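Local coordinates for protein Tni2 (Pseudomonas fluorescens, PDB 6B12) that probably acts as an immunity protein that binds and neutralises a partner toxin, at residues C[97-102]-C[133-138]. Residues are numbered along the deposited sequence; the frame is centred on the assembly and turned at random.
Sequences LLINGQ and AMFRVD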
ATOM      1  N   LEU C  97     -16.922  -6.475  -1.895  1.00 22.21           N
ATOM      2  CA  LEU C  97     -17.032  -6.656  -0.459  1.00 22.15           C
ATOM      3  C   LEU C  97     -18.303  -6.010   0.060  1.00 23.74           C
ATOM      4  O   LEU C  97     -18.717  -4.945  -0.417  1.00 20.40           O
ATOM      5  CB  LEU C  97     -15.826  -6.045   0.253  1.00 26.36           C
ATOM      6  CG  LEU C  97     -14.479  -6.575  -0.241  1.00 33.42           C
ATOM      7  CD1 LEU C  97     -13.310  -5.943   0.515  1.00 27.27           C
ATOM      8  CD2 LEU C  97     -14.462  -8.082  -0.154  1.00 29.06           C
ATOM      9  N   LEU C  98     -18.915  -6.667   1.036  1.00 20.43           N
ATOM     10  CA  LEU C  98     -20.079  -6.124   1.717  1.00 21.40           C
ATOM     11  C   LEU C  98     -19.573  -5.142   2.757  1.00 27.84           C
ATOM     12  O   LEU C  98     -18.919  -5.539   3.731  1.00 27.44           O
ATOM     13  CB  LEU C  98     -20.902  -7.222   2.378  1.00 27.04           C
ATOM     14  CG  LEU C  98     -22.115  -7.837   1.702  1.00 37.86           C
ATOM     15  CD1 LEU C  98     -22.686  -8.923   2.615  1.00 37.21           C
ATOM     16  CD2 LEU C  98     -23.153  -6.776   1.407  1.00 33.02           C
ATOM     17  N   ILE C  99     -19.863  -3.864   2.552  1.00 26.06           N
ATOM     18  CA  ILE C  99     -19.451  -2.810   3.466  1.00 26.33           C
ATOM     19  C   ILE C  99     -20.691  -1.996   3.791  1.00 29.28           C
ATOM     20  O   ILE C  99     -21.307  -1.411   2.890  1.00 33.03           O
ATOM     21  CB  ILE C  99     -18.340  -1.929   2.867  1.00 24.66           C
ATOM     22  CG1 ILE C  99     -17.085  -2.754   2.584  1.00 25.59           C
ATOM     23  CG2 ILE C  99     -18.024  -0.738   3.775  1.00 31.47           C
ATOM     24  CD1 ILE C  99     -16.082  -2.039   1.701  1.00 29.72           C
ATOM     25  N   ASN C 100     -21.091  -2.008   5.061  1.00 30.73           N
ATOM     26  CA  ASN C 100     -22.282  -1.296   5.510  1.00 35.84           C
ATOM     27  C   ASN C 100     -23.510  -1.688   4.687  1.00 38.35           C
ATOM     28  O   ASN C 100     -24.298  -0.839   4.253  1.00 36.72           O
ATOM     29  CB  ASN C 100     -22.044   0.214   5.472  1.00 36.95           C
ATOM     30  CG  ASN C 100     -23.122   0.991   6.183  1.00 45.39           C
ATOM     31  OD1 ASN C 100     -23.748   0.495   7.119  1.00 46.43           O
ATOM     32  ND2 ASN C 100     -23.361   2.218   5.727  1.00 50.83           N
ATOM     33  N   GLY C 101     -23.671  -2.991   4.450  1.00 31.36           N
ATOM     34  CA  GLY C 101     -24.854  -3.498   3.771  1.00 26.25           C
ATOM     35  C   GLY C 101     -24.865  -3.321   2.264  1.00 27.16           C
ATOM     36  O   GLY C 101     -25.845  -3.712   1.612  1.00 29.46           O
ATOM     37  N   GLN C 102     -23.832  -2.726   1.690  1.00 27.61           N
ATOM     38  CA  GLN C 102     -23.772  -2.476   0.260  1.00 26.13           C
ATOM     39  C   GLN C 102     -22.670  -3.329  -0.350  1.00 22.78           C
ATOM     40  O   GLN C 102     -21.590  -3.452   0.224  1.00 22.54           O
ATOM     41  CB  GLN C 102     -23.500  -0.996  -0.017  1.00 31.93           C
ATOM     42  CG  GLN C 102     -24.518  -0.059   0.610  1.00 35.99           C
ATOM     43  CD  GLN C 102     -25.893  -0.222   0.004  1.00 46.06           C
ATOM     44  OE1 GLN C 102     -26.073  -0.082  -1.207  1.00 49.22           O
ATOM     45  NE2 GLN C 102     -26.874  -0.529   0.841  1.00 51.53           N
ATOM     46  N   ALA C 133     -11.990   5.090  -0.913  1.00 26.16           N
ATOM     47  CA  ALA C 133     -11.730   4.914   0.509  1.00 26.17           C
ATOM     48  C   ALA C 133     -10.963   3.622   0.726  1.00 24.80           C
ATOM     49  O   ALA C 133     -11.210   2.624   0.042  1.00 22.21           O
ATOM     50  CB  ALA C 133     -13.031   4.885   1.313  1.00 24.84           C
HETATM   51  N   MSE C 134     -10.033   3.646   1.679  1.00 27.32           N
HETATM   52  CA  MSE C 134      -9.156   2.506   1.924  1.00 26.32           C
HETATM   53  C   MSE C 134      -9.720   1.644   3.034  1.00 24.59           C
HETATM   54  O   MSE C 134     -10.203   2.156   4.058  1.00 24.48           O
HETATM   55  CB  MSE C 134      -7.738   2.949   2.316  1.00 27.32           C
HETATM   56  CG  MSE C 134      -7.031   3.845   1.307  1.00 39.37           C
HETATM   57 SE   MSE C 134      -6.799   2.954  -0.418  1.00 44.58          SE
HETATM   58  CE  MSE C 134      -6.160   1.215   0.190  1.00 27.84           C
ATOM     59  N   PHE C 135      -9.642   0.339   2.837  1.00 23.45           N
ATOM     60  CA  PHE C 135     -10.081  -0.614   3.838  1.00 21.97           C
ATOM     61  C   PHE C 135      -8.969  -1.614   4.069  1.00 24.83           C
ATOM     62  O   PHE C 135      -8.336  -2.077   3.122  1.00 21.68           O
ATOM     63  CB  PHE C 135     -11.342  -1.340   3.412  1.00 21.20           C
ATOM     64  CG  PHE C 135     -12.538  -0.460   3.404  1.00 23.29           C
ATOM     65  CD1 PHE C 135     -12.766   0.401   2.346  1.00 22.98           C
ATOM     66  CD2 PHE C 135     -13.420  -0.477   4.466  1.00 25.93           C
ATOM     67  CE1 PHE C 135     -13.867   1.247   2.345  1.00 24.40           C
ATOM     68  CE2 PHE C 135     -14.532   0.355   4.467  1.00 24.39           C
ATOM     69  CZ  PHE C 135     -14.750   1.213   3.411  1.00 27.85           C
ATOM     70  N   ARG C 136      -8.739  -1.923   5.331  1.00 20.83           N
ATOM     71  CA  ARG C 136      -7.846  -3.011   5.709  1.00 20.22           C
ATOM     72  C   ARG C 136      -8.634  -4.312   5.665  1.00 18.91           C
ATOM     73  O   ARG C 136      -9.678  -4.432   6.331  1.00 19.36           O
ATOM     74  CB  ARG C 136      -7.287  -2.756   7.106  1.00 21.47           C
ATOM     75  CG  ARG C 136      -6.658  -3.990   7.713  1.00 19.76           C
ATOM     76  CD  ARG C 136      -6.158  -3.688   9.114  1.00 24.06           C
ATOM     77  NE  ARG C 136      -5.843  -4.934   9.815  1.00 20.48           N
ATOM     78  CZ  ARG C 136      -5.376  -4.977  11.053  1.00 27.84           C
ATOM     79  NH1 ARG C 136      -5.157  -3.840  11.716  1.00 25.07           N
ATOM     80  NH2 ARG C 136      -5.113  -6.149  11.616  1.00 25.97           N
ATOM     81  N   VAL C 137      -8.164  -5.273   4.870  1.00 18.63           N
ATOM     82  CA  VAL C 137      -8.844  -6.556   4.698  1.00 17.61           C
ATOM     83  C   VAL C 137      -7.913  -7.653   5.191  1.00 17.14           C
ATOM     84  O   VAL C 137      -6.864  -7.911   4.595  1.00 17.61           O
ATOM     85  CB  VAL C 137      -9.268  -6.797   3.244  1.00 17.90           C
ATOM     86  CG1 VAL C 137     -10.075  -8.121   3.133  1.00 17.03           C
ATOM     87  CG2 VAL C 137     -10.105  -5.624   2.740  1.00 18.64           C
ATOM     88  N   ASP C 138      -8.287  -8.283   6.292  1.00 16.42           N
ATOM     89  CA  ASP C 138      -7.536  -9.408   6.826  1.00 16.89           C
ATOM     90  C   ASP C 138      -8.113 -10.692   6.254  1.00 15.35           C
ATOM     91  O   ASP C 138      -9.333 -10.878   6.231  1.00 18.05           O
ATOM     92  CB  ASP C 138      -7.610  -9.430   8.354  1.00 16.70           C
ATOM     93  CG  ASP C 138      -6.742  -8.356   9.005  1.00 23.11           C
ATOM     94  OD1 ASP C 138      -6.161  -7.495   8.296  1.00 26.60           O
ATOM     95  OD2 ASP C 138      -6.633  -8.364  10.242  1.00 27.10           O
TER
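Ile99 lays its terminal methyl squarely on the ring of Phe135. Ile99 CD1 stands 3.8 Å from the centroid of the Phe135 ring and 7° off the normal, a CH-pi contact over the face. With chi1 at -62°, CG1 lies beside the backbone N and the extended chain carries CD1 over the ring centre, while the other branch, Ile99 CG2, reaches the rim at Phe135 CE2 (3.7 Å). A beta-branched residue suits this place because its two arms cover both centre and rim of a flat group; Phe135 also stacks with the ring of His151. Two residues along each strand, Leu97 CD1 meets Val137 CG2 at 3.9 Å beside Tyr108, a buried spot suited to branched aliphatic side chains. On the other side of strand 134-140, Arg136 and Asp138 form a side-on salt bridge. Arg136 NE meets Asp138 OD1 at 3.0 Å, nearly straight (176°), and NH2 takes OD2; Thr123 and Gln116 also bond the carboxylate, probably favouring its charged form. Asn100 and Gly101 form the type I' hairpin turn between strands 96-99 and 102-112, with positive phi, which favours glycine at Gly101. Alternate residues thus pack face to face across a strongly curled antiparallel meander, whose first strand folds over its fourth.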